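Local coordinates for uncharacterized protein (Parabacteroides distasonis, PDB 4KW2) that is of unknown function but adopts a xylose isomerase-like TIM barrel, consistent with an isomerase or related sugar-processing role, at residues A79-E84 with F110-K115. Sequence-based numbering, arbitrary orientation.
Sequences ALLRHE and FAFAHK. With SO4 (sulfate ion), chain G.
The Arg-82 guanidinium has one face laid over its own helix, where Ala-79 CA lies 3.5 Å off the guanidinium plane, nearer its border than its middle, and meets Lys-115 O obliquely. NH1 of Arg-82 gives Lys-115 O a weak hydrogen bond of 2.9 Å, bent to 123° at the hydrogen. A long, flexible arginine suits this place: a bend at chi3 (-57°) turns its end back over Ala-79, whose small side chain leaves room, while NH1 still spans to the neighbouring helix. An alanine here would remove that donor and probably leave the Lys-115 carbonyl without this link to helix 75-86. Lys-115 suits the partly exposed border, its aliphatic part lying along helix 75-86 against Cys-78 and Asp-75. The Phe-112 ring is approached obliquely by Leu-81, CD2 of Leu-81 lying 4.3 Å from CZ of Phe-112, a light touch whose apolar partners fit a buried spot. Packing is sparse, with 125 Å² buried in all. Phe-112 also meets Phe-95 of strand 91-98, and Leu-81 reaches Leu-36 and Met-37 of helix 36-46; the contact thus joins consecutive outer helices of the TIM barrel, 75-86 and 103-116, which are linked through strand 91-98.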
loop_
_atom_site.group_PDB
_atom_site.type_symbol
_atom_site.label_atom_id
_atom_site.label_comp_id
_atom_site.label_asym_id
_atom_site.label_seq_id
_atom_site.Cartn_x
_atom_site.Cartn_y
_atom_site.Cartn_z
ATOM N N ALA A 79 34.565 -3.835 -12.406
ATOM C CA ALA A 79 34.806 -4.153 -13.812
ATOM C C ALA A 79 33.931 -5.320 -14.254
ATOM O O ALA A 79 33.406 -5.329 -15.368
ATOM C CB ALA A 79 36.279 -4.463 -14.054
ATOM N N LEU A 80 33.764 -6.302 -13.372
ATOM C CA LEU A 80 32.900 -7.436 -13.666
ATOM C C LEU A 80 31.435 -7.000 -13.767
ATOM O O LEU A 80 30.703 -7.463 -14.644
ATOM C CB LEU A 80 33.065 -8.521 -12.605
ATOM C CG LEU A 80 32.348 -9.849 -12.847
ATOM C CD1 LEU A 80 32.646 -10.419 -14.227
ATOM C CD2 LEU A 80 32.738 -10.844 -11.760
ATOM N N LEU A 81 31.016 -6.094 -12.891
ATOM C CA LEU A 81 29.645 -5.588 -12.931
ATOM C C LEU A 81 29.375 -4.860 -14.252
ATOM O O LEU A 81 28.340 -5.072 -14.877
ATOM C CB LEU A 81 29.367 -4.668 -11.733
ATOM C CG LEU A 81 27.931 -4.155 -11.573
ATOM C CD1 LEU A 81 26.955 -5.317 -11.516
ATOM C CD2 LEU A 81 27.809 -3.285 -10.330
ATOM N N ARG A 82 30.317 -4.022 -14.682
ATOM C CA ARG A 82 30.195 -3.345 -15.973
ATOM C C ARG A 82 30.060 -4.349 -17.120
ATOM O O ARG A 82 29.199 -4.196 -17.989
ATOM C CB ARG A 82 31.385 -2.410 -16.223
ATOM C CG ARG A 82 31.376 -1.154 -15.360
ATOM C CD ARG A 82 32.309 -0.077 -15.910
ATOM N NE ARG A 82 33.683 -0.560 -16.037
ATOM C CZ ARG A 82 34.587 -0.604 -15.053
ATOM N NH1 ARG A 82 34.298 -0.194 -13.819
ATOM N NH2 ARG A 82 35.801 -1.078 -15.305
ATOM N N HIS A 83 30.898 -5.379 -17.103
ATOM C CA HIS A 83 30.870 -6.419 -18.130
ATOM C C HIS A 83 29.530 -7.158 -18.175
ATOM O O HIS A 83 29.003 -7.434 -19.253
ATOM C CB HIS A 83 32.010 -7.410 -17.885
ATOM C CG HIS A 83 31.964 -8.619 -18.766
ATOM N ND1 HIS A 83 32.310 -8.580 -20.099
ATOM C CD2 HIS A 83 31.613 -9.900 -18.504
ATOM C CE1 HIS A 83 32.169 -9.785 -20.622
ATOM N NE2 HIS A 83 31.749 -10.606 -19.674
ATOM N N GLU A 84 28.991 -7.476 -16.997
ATOM C CA GLU A 84 27.736 -8.214 -16.875
ATOM C C GLU A 84 26.530 -7.429 -17.410
ATOM O O GLU A 84 25.630 -8.003 -18.020
ATOM C CB GLU A 84 27.498 -8.622 -15.414
ATOM C CG GLU A 84 28.396 -9.753 -14.919
ATOM C CD GLU A 84 28.273 -11.017 -15.747
ATOM O OE1 GLU A 84 27.136 -11.500 -15.942
ATOM O OE2 GLU A 84 29.314 -11.523 -16.209
ATOM N N PHE A 110 28.706 8.725 -5.262
ATOM C CA PHE A 110 28.978 9.375 -6.548
ATOM C C PHE A 110 30.214 8.804 -7.242
ATOM O O PHE A 110 30.229 8.664 -8.462
ATOM C CB PHE A 110 29.153 10.887 -6.373
ATOM C CG PHE A 110 27.865 11.657 -6.431
ATOM C CD1 PHE A 110 27.014 11.698 -5.334
ATOM C CD2 PHE A 110 27.506 12.345 -7.578
ATOM C CE1 PHE A 110 25.827 12.405 -5.383
ATOM C CE2 PHE A 110 26.320 13.057 -7.635
ATOM C CZ PHE A 110 25.479 13.087 -6.535
ATOM N N ALA A 111 31.255 8.498 -6.471
ATOM C CA ALA A 111 32.459 7.869 -7.024
ATOM C C ALA A 111 32.121 6.510 -7.628
ATOM O O ALA A 111 32.578 6.177 -8.717
ATOM C CB ALA A 111 33.527 7.711 -5.950
ATOM N N PHE A 112 31.315 5.734 -6.910
ATOM C CA PHE A 112 30.890 4.415 -7.372
ATOM C C PHE A 112 30.037 4.501 -8.639
ATOM O O PHE A 112 30.288 3.792 -9.607
ATOM C CB PHE A 112 30.110 3.693 -6.274
ATOM C CG PHE A 112 29.562 2.367 -6.702
ATOM C CD1 PHE A 112 30.405 1.282 -6.877
ATOM C CD2 PHE A 112 28.202 2.201 -6.938
ATOM C CE1 PHE A 112 29.905 0.052 -7.272
ATOM C CE2 PHE A 112 27.697 0.977 -7.338
ATOM C CZ PHE A 112 28.551 -0.102 -7.501
ATOM N N ALA A 113 29.029 5.367 -8.622
ATOM C CA ALA A 113 28.195 5.600 -9.799
ATOM C C ALA A 113 29.049 5.899 -11.029
ATOM O O ALA A 113 28.827 5.337 -12.101
ATOM C CB ALA A 113 27.222 6.740 -9.545
ATOM N N HIS A 114 30.023 6.785 -10.864
ATOM C CA HIS A 114 30.933 7.151 -11.945
ATOM C C HIS A 114 31.774 5.959 -12.394
ATOM O O HIS A 114 31.954 5.731 -13.586
ATOM C CB HIS A 114 31.852 8.283 -11.490
ATOM C CG HIS A 114 32.883 8.669 -12.503
ATOM N ND1 HIS A 114 32.617 9.537 -13.540
ATOM C CD2 HIS A 114 34.179 8.303 -12.640
ATOM C CE1 HIS A 114 33.706 9.689 -14.272
ATOM N NE2 HIS A 114 34.667 8.951 -13.750
ATOM N N LYS A 115 32.280 5.200 -11.431
ATOM C CA LYS A 115 33.124 4.048 -11.721
ATOM C C LYS A 115 32.370 2.977 -12.520
ATOM O O LYS A 115 32.935 2.355 -13.413
ATOM C CB LYS A 115 33.677 3.467 -10.412
ATOM C CG LYS A 115 34.784 2.440 -10.595
ATOM C CD LYS A 115 35.749 2.402 -9.413
ATOM C CE LYS A 115 35.064 2.041 -8.097
ATOM N NZ LYS A 115 34.747 3.209 -7.222
HETATM S S SO4 G . 33.540 -5.749 -21.780
HETATM O O1 SO4 G . 33.581 -4.933 -23.017
HETATM O O2 SO4 G . 34.873 -6.361 -21.573
HETATM O O3 SO4 G . 33.187 -4.895 -20.620
HETATM O O4 SO4 G . 32.517 -6.810 -21.914
#